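Local atomic coordinates of glutaredoxin-like protein NrdH (Escherichia coli, PDB entry 1H75), a protein that probably carries electrons to the NrdEF ribonucleotide reductase system by way of a redox-active disulfide. Residues E22-D27 with M68-H73; I3-R8 with P52-G57; T7-V12 with M30-R35. One frame throughout, in Å; residues are numbered along the deposited sequence.

Interaction 1. Residues E22-D27 with M68-H73; sequences ENRGFD and MINRLH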
loop_
_atom_site.group_PDB
_atom_site.type_symbol
_atom_site.label_atom_id
_atom_site.label_comp_id
_atom_site.label_asym_id
_atom_site.label_seq_id
_atom_site.Cartn_x
_atom_site.Cartn_y
_atom_site.Cartn_z
ATOM N N GLU A 22 2.665 -1.245 10.801
ATOM C CA GLU A 22 2.458 -1.913 12.076
ATOM C C GLU A 22 3.241 -1.206 13.178
ATOM O O GLU A 22 2.769 -1.100 14.317
ATOM C CB GLU A 22 2.879 -3.389 11.970
ATOM C CG GLU A 22 1.981 -4.170 10.991
ATOM C CD GLU A 22 2.477 -5.577 10.681
ATOM O OE1 GLU A 22 1.643 -6.387 10.222
ATOM O OE2 GLU A 22 3.674 -5.876 10.871
ATOM N N ASN A 23 4.425 -0.705 12.836
ATOM C CA ASN A 23 5.260 -0.020 13.808
ATOM C C ASN A 23 4.586 1.264 14.300
ATOM O O ASN A 23 4.879 1.734 15.398
ATOM C CB ASN A 23 6.630 0.328 13.220
ATOM C CG ASN A 23 7.552 -0.870 13.115
ATOM O OD1 ASN A 23 7.260 -1.935 13.656
ATOM N ND2 ASN A 23 8.681 -0.696 12.428
ATOM N N ARG A 24 3.675 1.806 13.497
ATOM C CA ARG A 24 2.966 3.048 13.846
ATOM C C ARG A 24 1.541 2.837 14.330
ATOM O O ARG A 24 0.776 3.797 14.506
ATOM C CB ARG A 24 2.960 3.981 12.640
ATOM C CG ARG A 24 4.356 4.414 12.194
ATOM C CD ARG A 24 4.299 4.965 10.774
ATOM N NE ARG A 24 5.544 5.619 10.369
ATOM C CZ ARG A 24 6.682 4.984 10.115
ATOM N NH1 ARG A 24 6.751 3.663 10.223
ATOM N NH2 ARG A 24 7.755 5.681 9.748
ATOM N N GLY A 25 1.178 1.576 14.527
ATOM C CA GLY A 25 -0.156 1.250 14.999
ATOM C C GLY A 25 -1.288 1.557 14.029
ATOM O O GLY A 25 -2.407 1.862 14.452
ATOM N N PHE A 26 -1.013 1.477 12.728
ATOM C CA PHE A 26 -2.048 1.732 11.724
ATOM C C PHE A 26 -2.854 0.472 11.381
ATOM O O PHE A 26 -2.332 -0.636 11.396
ATOM C CB PHE A 26 -1.446 2.231 10.396
ATOM C CG PHE A 26 -0.685 3.530 10.490
ATOM C CD1 PHE A 26 0.139 3.925 9.441
ATOM C CD2 PHE A 26 -0.797 4.357 11.598
ATOM C CE1 PHE A 26 0.839 5.121 9.491
ATOM C CE2 PHE A 26 -0.093 5.566 11.658
ATOM C CZ PHE A 26 0.720 5.947 10.611
ATOM N N ASP A 27 -4.134 0.646 11.079
ATOM C CA ASP A 27 -4.939 -0.497 10.669
ATOM C C ASP A 27 -4.988 -0.420 9.158
ATOM O O ASP A 27 -5.162 0.655 8.604
ATOM C CB ASP A 27 -6.357 -0.417 11.231
ATOM C CG ASP A 27 -6.389 -0.625 12.725
ATOM O OD1 ASP A 27 -5.809 -1.621 13.203
ATOM O OD2 ASP A 27 -6.989 0.214 13.420
ATOM N N MET A 68 5.631 8.966 2.866
ATOM C CA MET A 68 4.199 8.995 2.590
ATOM C C MET A 68 3.429 8.251 3.694
ATOM O O MET A 68 2.305 8.620 4.036
ATOM C CB MET A 68 3.890 8.336 1.232
ATOM C CG MET A 68 4.394 9.144 0.014
ATOM S SD MET A 68 3.740 10.817 -0.095
ATOM C CE MET A 68 2.131 10.457 -0.778
ATOM N N ILE A 69 4.049 7.211 4.242
ATOM C CA ILE A 69 3.424 6.440 5.307
ATOM C C ILE A 69 3.209 7.363 6.492
ATOM O O ILE A 69 2.197 7.272 7.178
ATOM C CB ILE A 69 4.300 5.232 5.711
ATOM C CG1 ILE A 69 4.310 4.218 4.560
ATOM C CG2 ILE A 69 3.743 4.581 6.975
ATOM C CD1 ILE A 69 5.346 3.101 4.695
ATOM N N ASN A 70 4.158 8.269 6.705
ATOM C CA ASN A 70 4.050 9.209 7.802
ATOM C C ASN A 70 2.897 10.175 7.621
ATOM O O ASN A 70 2.468 10.801 8.589
ATOM C CB ASN A 70 5.366 9.964 7.999
ATOM C CG ASN A 70 6.373 9.150 8.770
ATOM O OD1 ASN A 70 6.012 8.176 9.444
ATOM N ND2 ASN A 70 7.637 9.537 8.691
ATOM N N ARG A 71 2.377 10.290 6.397
ATOM C CA ARG A 71 1.233 11.175 6.183
ATOM C C ARG A 71 -0.081 10.523 6.620
ATOM O O ARG A 71 -1.133 11.157 6.563
ATOM C CB ARG A 71 1.151 11.606 4.716
ATOM C CG ARG A 71 2.338 12.479 4.319
ATOM C CD ARG A 71 2.158 13.081 2.933
ATOM N NE ARG A 71 0.909 13.831 2.865
ATOM C CZ ARG A 71 0.364 14.291 1.745
ATOM N NH1 ARG A 71 0.954 14.084 0.580
ATOM N NH2 ARG A 71 -0.793 14.947 1.801
ATOM N N LEU A 72 -0.010 9.272 7.064
ATOM C CA LEU A 72 -1.189 8.537 7.517
ATOM C C LEU A 72 -1.459 8.638 9.029
ATOM O O LEU A 72 -2.407 8.027 9.522
ATOM C CB LEU A 72 -1.052 7.053 7.146
ATOM C CG LEU A 72 -0.837 6.800 5.647
ATOM C CD1 LEU A 72 -0.759 5.299 5.401
ATOM C CD2 LEU A 72 -1.963 7.431 4.837
ATOM N N HIS A 73 -0.636 9.385 9.765
ATOM C CA HIS A 73 -0.851 9.505 11.207
ATOM C C HIS A 73 -2.215 10.123 11.438
ATOM O O HIS A 73 -2.631 11.041 10.738
ATOM C CB HIS A 73 0.269 10.312 11.885
ATOM C CG HIS A 73 1.510 9.509 12.132
ATOM N ND1 HIS A 73 1.522 8.400 12.950
ATOM C CD2 HIS A 73 2.769 9.628 11.640
ATOM C CE1 HIS A 73 2.730 7.866 12.947
ATOM N NE2 HIS A 73 3.503 8.593 12.161
#

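Interaction 2. Residues I3-R8 with P52-G57; sequences ITIYTR and PVVIAG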
loop_
_atom_site.group_PDB
_atom_site.type_symbol
_atom_site.label_atom_id
_atom_site.label_comp_id
_atom_site.label_asym_id
_atom_site.label_seq_id
_atom_site.Cartn_x
_atom_site.Cartn_y
_atom_site.Cartn_z
ATOM N N ILE A 3 -6.969 2.207 4.777
ATOM C CA ILE A 3 -5.638 2.130 4.164
ATOM C C ILE A 3 -5.566 0.746 3.524
ATOM O O ILE A 3 -5.767 -0.266 4.202
ATOM C CB ILE A 3 -4.507 2.221 5.214
ATOM C CG1 ILE A 3 -4.596 3.555 5.953
ATOM C CG2 ILE A 3 -3.142 2.065 4.541
ATOM C CD1 ILE A 3 -3.654 3.648 7.142
ATOM N N THR A 4 -5.344 0.695 2.218
ATOM C CA THR A 4 -5.231 -0.589 1.540
ATOM C C THR A 4 -3.836 -0.701 0.947
ATOM O O THR A 4 -3.354 0.244 0.315
ATOM C CB THR A 4 -6.244 -0.711 0.391
ATOM O OG1 THR A 4 -7.568 -0.535 0.902
ATOM C CG2 THR A 4 -6.125 -2.063 -0.287
ATOM N N ILE A 5 -3.185 -1.840 1.170
ATOM C CA ILE A 5 -1.853 -2.050 0.608
ATOM C C ILE A 5 -1.995 -3.147 -0.436
ATOM O O ILE A 5 -2.390 -4.264 -0.090
ATOM C CB ILE A 5 -0.816 -2.549 1.665
ATOM C CG1 ILE A 5 -0.720 -1.564 2.838
ATOM C CG2 ILE A 5 0.547 -2.743 0.998
ATOM C CD1 ILE A 5 0.257 -1.998 3.960
ATOM N N TYR A 6 -1.706 -2.823 -1.699
ATOM C CA TYR A 6 -1.759 -3.823 -2.779
ATOM C C TYR A 6 -0.370 -4.429 -2.775
ATOM O O TYR A 6 0.639 -3.730 -2.965
ATOM C CB TYR A 6 -2.107 -3.162 -4.114
ATOM C CG TYR A 6 -3.548 -2.665 -4.096
ATOM C CD1 TYR A 6 -3.862 -1.364 -3.689
ATOM C CD2 TYR A 6 -4.604 -3.533 -4.412
ATOM C CE1 TYR A 6 -5.198 -0.939 -3.596
ATOM C CE2 TYR A 6 -5.928 -3.121 -4.321
ATOM C CZ TYR A 6 -6.217 -1.826 -3.913
ATOM O OH TYR A 6 -7.534 -1.448 -3.813
ATOM N N THR A 7 -0.319 -5.750 -2.623
ATOM C CA THR A 7 0.955 -6.409 -2.435
ATOM C C THR A 7 1.233 -7.683 -3.240
ATOM O O THR A 7 0.386 -8.156 -3.990
ATOM C CB THR A 7 1.058 -6.723 -0.919
ATOM O OG1 THR A 7 2.381 -7.134 -0.580
ATOM C CG2 THR A 7 0.043 -7.826 -0.542
ATOM N N ARG A 8 2.433 -8.223 -3.049
ATOM C CA ARG A 8 2.893 -9.443 -3.716
ATOM C C ARG A 8 3.853 -10.169 -2.765
ATOM O O ARG A 8 4.552 -9.525 -1.988
ATOM C CB ARG A 8 3.615 -9.067 -5.025
ATOM C CG ARG A 8 4.553 -10.118 -5.578
ATOM C CD ARG A 8 4.997 -9.747 -6.970
ATOM N NE ARG A 8 3.890 -9.725 -7.922
ATOM C CZ ARG A 8 3.934 -9.088 -9.089
ATOM N NH1 ARG A 8 5.026 -8.418 -9.442
ATOM N NH2 ARG A 8 2.895 -9.124 -9.907
ATOM N N PRO A 52 4.809 -2.102 -3.441
ATOM C CA PRO A 52 3.360 -2.155 -3.260
ATOM C C PRO A 52 2.705 -0.869 -3.763
ATOM O O PRO A 52 3.381 0.084 -4.132
ATOM C CB PRO A 52 3.222 -2.230 -1.742
ATOM C CG PRO A 52 4.355 -1.303 -1.303
ATOM C CD PRO A 52 5.494 -1.773 -2.174
ATOM N N VAL A 53 1.383 -0.867 -3.783
ATOM C CA VAL A 53 0.659 0.351 -4.074
ATOM C C VAL A 53 -0.174 0.583 -2.820
ATOM O O VAL A 53 -0.861 -0.326 -2.333
ATOM C CB VAL A 53 -0.258 0.254 -5.308
ATOM C CG1 VAL A 53 -1.159 1.495 -5.373
ATOM C CG2 VAL A 53 0.590 0.202 -6.569
ATOM N N VAL A 54 -0.092 1.785 -2.265
ATOM C CA VAL A 54 -0.871 2.112 -1.086
ATOM C C VAL A 54 -1.907 3.140 -1.463
ATOM O O VAL A 54 -1.582 4.149 -2.107
ATOM C CB VAL A 54 -0.007 2.720 0.051
ATOM C CG1 VAL A 54 -0.909 3.155 1.201
ATOM C CG2 VAL A 54 1.029 1.722 0.521
ATOM N N ILE A 55 -3.156 2.869 -1.106
ATOM C CA ILE A 55 -4.249 3.806 -1.379
ATOM C C ILE A 55 -4.873 4.126 -0.027
ATOM O O ILE A 55 -5.279 3.224 0.716
ATOM C CB ILE A 55 -5.358 3.194 -2.303
ATOM C CG1 ILE A 55 -4.782 2.779 -3.652
ATOM C CG2 ILE A 55 -6.500 4.198 -2.482
ATOM C CD1 ILE A 55 -4.036 3.861 -4.406
ATOM N N ALA A 56 -4.954 5.410 0.296
ATOM C CA ALA A 56 -5.505 5.822 1.573
ATOM C C ALA A 56 -6.113 7.210 1.420
ATOM O O ALA A 56 -5.406 8.203 1.282
ATOM C CB ALA A 56 -4.394 5.828 2.620
ATOM N N GLY A 57 -7.438 7.278 1.433
ATOM C CA GLY A 57 -8.064 8.571 1.248
ATOM C C GLY A 57 -7.677 9.120 -0.117
ATOM O O GLY A 57 -7.824 8.425 -1.119
HETATM O O HOH W 1 -8.085 2.288 0.513
#

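Interaction 3. Residues T7-V12 with M30-R35; sequences TRNDCV and MINVDR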
loop_
_atom_site.group_PDB
_atom_site.type_symbol
_atom_site.label_atom_id
_atom_site.label_comp_id
_atom_site.label_asym_id
_atom_site.label_seq_id
_atom_site.Cartn_x
_atom_site.Cartn_y
_atom_site.Cartn_z
ATOM N N THR A 7 -0.319 -5.750 -2.623
ATOM C CA THR A 7 0.955 -6.409 -2.435
ATOM C C THR A 7 1.233 -7.683 -3.240
ATOM O O THR A 7 0.386 -8.156 -3.990
ATOM C CB THR A 7 1.058 -6.723 -0.919
ATOM O OG1 THR A 7 2.381 -7.134 -0.580
ATOM C CG2 THR A 7 0.043 -7.826 -0.542
ATOM N N ARG A 8 2.433 -8.223 -3.049
ATOM C CA ARG A 8 2.893 -9.443 -3.716
ATOM C C ARG A 8 3.853 -10.169 -2.765
ATOM O O ARG A 8 4.552 -9.525 -1.988
ATOM C CB ARG A 8 3.615 -9.067 -5.025
ATOM C CG ARG A 8 4.553 -10.118 -5.578
ATOM C CD ARG A 8 4.997 -9.747 -6.970
ATOM N NE ARG A 8 3.890 -9.725 -7.922
ATOM C CZ ARG A 8 3.934 -9.088 -9.089
ATOM N NH1 ARG A 8 5.026 -8.418 -9.442
ATOM N NH2 ARG A 8 2.895 -9.124 -9.907
ATOM N N ASN A 9 3.884 -11.502 -2.809
ATOM C CA ASN A 9 4.796 -12.247 -1.938
ATOM C C ASN A 9 6.207 -12.078 -2.495
ATOM O O ASN A 9 6.380 -11.779 -3.668
ATOM C CB ASN A 9 4.416 -13.738 -1.893
ATOM C CG ASN A 9 3.061 -13.981 -1.224
ATOM O OD1 ASN A 9 2.888 -13.708 -0.037
ATOM N ND2 ASN A 9 2.098 -14.494 -1.988
ATOM N N ASP A 10 7.215 -12.232 -1.645
ATOM C CA ASP A 10 8.602 -12.098 -2.086
ATOM C C ASP A 10 8.915 -10.670 -2.543
ATOM O O ASP A 10 9.863 -10.437 -3.300
ATOM C CB ASP A 10 8.888 -13.077 -3.234
ATOM C CG ASP A 10 10.339 -13.058 -3.664
ATOM O OD1 ASP A 10 11.194 -13.533 -2.883
ATOM O OD2 ASP A 10 10.626 -12.564 -4.776
ATOM N N CYS A 11 8.112 -9.719 -2.073
ATOM C CA CYS A 11 8.291 -8.312 -2.422
ATOM C C CYS A 11 8.823 -7.618 -1.163
ATOM O O CYS A 11 8.097 -7.444 -0.178
ATOM C CB CYS A 11 6.939 -7.727 -2.885
ATOM S SG CYS A 11 6.828 -5.902 -2.953
ATOM N N VAL A 12 10.099 -7.243 -1.190
ATOM C CA VAL A 12 10.734 -6.607 -0.035
ATOM C C VAL A 12 10.129 -5.250 0.329
ATOM O O VAL A 12 9.909 -4.963 1.515
ATOM C CB VAL A 12 12.248 -6.428 -0.258
ATOM C CG1 VAL A 12 12.907 -5.937 1.033
ATOM C CG2 VAL A 12 12.863 -7.766 -0.714
ATOM N N MET A 30 -4.891 -5.753 3.238
ATOM C CA MET A 30 -3.946 -6.094 2.200
ATOM C C MET A 30 -4.672 -6.842 1.110
ATOM O O MET A 30 -5.612 -7.590 1.383
ATOM C CB MET A 30 -2.825 -6.960 2.756
ATOM C CG MET A 30 -2.000 -6.266 3.813
ATOM S SD MET A 30 -0.692 -7.340 4.363
ATOM C CE MET A 30 0.709 -6.604 3.532
ATOM N N ILE A 31 -4.253 -6.605 -0.126
ATOM C CA ILE A 31 -4.840 -7.286 -1.268
ATOM C C ILE A 31 -3.696 -7.746 -2.134
ATOM O O ILE A 31 -2.949 -6.927 -2.676
ATOM C CB ILE A 31 -5.737 -6.366 -2.079
ATOM C CG1 ILE A 31 -6.955 -5.990 -1.239
ATOM C CG2 ILE A 31 -6.114 -7.050 -3.425
ATOM C CD1 ILE A 31 -7.921 -5.068 -1.926
ATOM N N ASN A 32 -3.556 -9.061 -2.266
ATOM C CA ASN A 32 -2.500 -9.655 -3.073
ATOM C C ASN A 32 -2.887 -9.536 -4.550
ATOM O O ASN A 32 -3.855 -10.162 -4.976
ATOM C CB ASN A 32 -2.359 -11.136 -2.707
ATOM C CG ASN A 32 -1.170 -11.783 -3.370
ATOM O OD1 ASN A 32 -0.271 -12.283 -2.686
ATOM N ND2 ASN A 32 -1.144 -11.778 -4.701
ATOM N N VAL A 33 -2.132 -8.750 -5.320
ATOM C CA VAL A 33 -2.442 -8.519 -6.729
ATOM C C VAL A 33 -2.285 -9.734 -7.645
ATOM O O VAL A 33 -2.814 -9.745 -8.766
ATOM C CB VAL A 33 -1.614 -7.329 -7.310
ATOM C CG1 VAL A 33 -1.930 -6.055 -6.521
ATOM C CG2 VAL A 33 -0.132 -7.627 -7.261
ATOM N N ASP A 34 -1.570 -10.749 -7.181
ATOM C CA ASP A 34 -1.409 -11.964 -7.981
ATOM C C ASP A 34 -2.648 -12.859 -7.798
ATOM O O ASP A 34 -3.061 -13.555 -8.735
ATOM C CB ASP A 34 -0.117 -12.686 -7.574
ATOM C CG ASP A 34 1.127 -11.930 -8.021
ATOM O OD1 ASP A 34 2.145 -12.004 -7.320
ATOM O OD2 ASP A 34 1.088 -11.265 -9.074
ATOM N N ARG A 35 -3.232 -12.833 -6.602
ATOM C CA ARG A 35 -4.436 -13.616 -6.296
ATOM C C ARG A 35 -5.702 -12.894 -6.757
ATOM O O ARG A 35 -6.758 -13.516 -6.917
ATOM C CB ARG A 35 -4.565 -13.865 -4.786
ATOM C CG ARG A 35 -3.469 -14.714 -4.185
ATOM C CD ARG A 35 -3.707 -14.959 -2.710
ATOM N NE ARG A 35 -4.918 -15.738 -2.461
ATOM C CZ ARG A 35 -5.003 -16.685 -1.531
ATOM N NH1 ARG A 35 -3.948 -16.960 -0.779
ATOM N NH2 ARG A 35 -6.134 -17.355 -1.352
HETATM O O HOH W 2 2.432 -13.138 -4.875
#

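Interaction 1. Residues E22-D27 with M68-H73
The ring of F26 turns its edge to the face of the H73 imidazole. The rings form an offset edge-to-face pair with centroids 5.0 Å apart and planes at 75°. F26 CZ lies over the imidazole near its rim, 3.5 Å from H73 ND1. The edge of F26 also meets backbone, with CE1 3.4 Å from I69 O. One face of F26 carries L72 O, the opposite face R24 CB. L72 CB packs at 3.6 Å from F26 CE1.

The guanidinium of R24 has I69 CG2 over one face and N70 OD1 at its edge. R24 NE gives N70 OD1 a hydrogen bond 2.8 Å long, with an N-H...O angle of 153°, close to the guanidinium plane. A second, weak bond of 3.1 Å comes from R24 NH2 to N70 OD1, so one amide oxygen takes both donors. R24 CG stands anti to the carbonyl carbon (chi1 -62°), and the chain then runs extended to NE, passing across H73. R24 NH1 is hydrogen-bonded to A20 O, which ties the group back to the preceding helix 12-23.

The contact joins the end of helix 12-23, closed by a Schellman motif with G25 at C-prime, to helix 66-69 and the 3-10 segment 70-72. I69 also touches T17 and A20, and L72 touches M21.

An aromatic pair and an arginine-to-amide hydrogen bond thus join these parts of the fold. R24 NE and H73 NE2 are 4.0 Å apart. A positive charge on the imidazole would probably be disfavoured there.

Interaction 2. Residues I3-R8 with P52-G57
I3-R8 and P52-G57 pair as neighbouring strands within the mixed sheet of this thioredoxin fold. Strands 3-7 and 53-56 run antiparallel, their axes 4.7 Å apart at 164°.

Backbone hydrogen bonds come in two reciprocal sets. T4 and I55 form one hydrogen-bonded pair, with T4 N to I55 O at 2.9 Å. Y6 and V53 form the other, with Y6 N to V53 O at 2.7 Å. I5 and V54 make the non-hydrogen-bonded pair between them. A CA-H...O contact joins V54 CA to T4 O at 3.4 Å.

Apolar contacts divide by sheet face. I3, I5, V54 and A56 share one face. I3 CG2 lies beside V54 CG1, both side chains pointing the same way, and I3 CG1 meets A56 CB. On the other face are T4, Y6, V53 and I55. With Y6 CG anti to the carbonyl carbon (chi1 -69°), the ring lies over T4, T4 CG2 above one face. At its edge Y6 CE1 lies 3.7 Å from I55 CG1. Helix 12-23 meets the first face through M21, which touches I3 and I5, and helix 37-45 the other through L43, which touches Y6 and V53.

P52 follows a cis peptide bond, as in the cis-proline loop of the thioredoxin family. Its CB packs 3.9 Å from I5 CG2, and its side chain also touches the CxxC residues.

A water bridges the two strands at the T4 side chain. T4 OG1, which is also hydrogen-bonded to E29 OE2, accepts from this water at 2.9 Å, and the same water donates to I55 O at 3.0 Å.

Interaction 3. Residues T7-V12 with M30-R35
D34 OD1 takes two donors, R8 NE at 2.9 Å and a water at 2.7 Å. R8 NE comes in on the syn side, tilted out of the carboxylate plane. R8 NH2 reaches the second oxygen, D34 OD2, at 2.9 Å and uses its syn lone pair. This is a side-on salt bridge, one nitrogen to each oxygen. The guanidinium and carboxylate planes are 6° apart, nearly coplanar. The R8 chain bends at chi3 (-64°), and R8 CG also lies close to D34 OD1.

The water extends the bridge to the next residue. It accepts from N9 N at 3.0 Å and, weakly, from N9 ND2.

Next to these polar groups along the chain is a parallel strand pairing. T7 N bonds to I31 O at 2.9 Å, and V33 N bonds to T7 O, also at 2.9 Å. T7 is bridged to N32. Strand 3-7, helix 12-23 and strand 29-32 form the beta-alpha-beta unit at the start of the thioredoxin fold. R8 to C11 is a type II turn. C11 is the N-cap of the helix and is joined to C14 in the redox-active disulfide.

T7 CG2 packs 3.8 Å from I31 O. V33 CG2 lies 3.4 Å from T7 O.

N32 CG stands anti to the backbone N (chi1 -173°), which brings its amide beside that of N9, the two side chains crossing at about a right angle. An alanine in place of N32 removes the amide that N9 lies against, and the N9 side chain would probably be freer to turn.

R8 and V33 both touch L51, while T7 also touches C14.

All three contacts lie in one thioredoxin-type domain. Interaction 2 sits near its centre, and interactions 1 and 3 lie on opposite sides of that centre, their own centres about 19 Å apart. Interactions 2 and 3 share T7 and R8, and strand 3-7 lies between 29-32 and 53-56 in the sheet. Their centres are about 10 Å apart. Interaction 1 is about 12 Å from interaction 2 and packs on it through L72 with I3 and A56. Along the chain, strand 3-7, helix 12-23 and strand 29-32 come first; strand 53-56 and helix 66-69 follow. Helix 12-23 starts with the redox-active disulfide, at the interaction 3 end of the domain, and its far end packs in interaction 1.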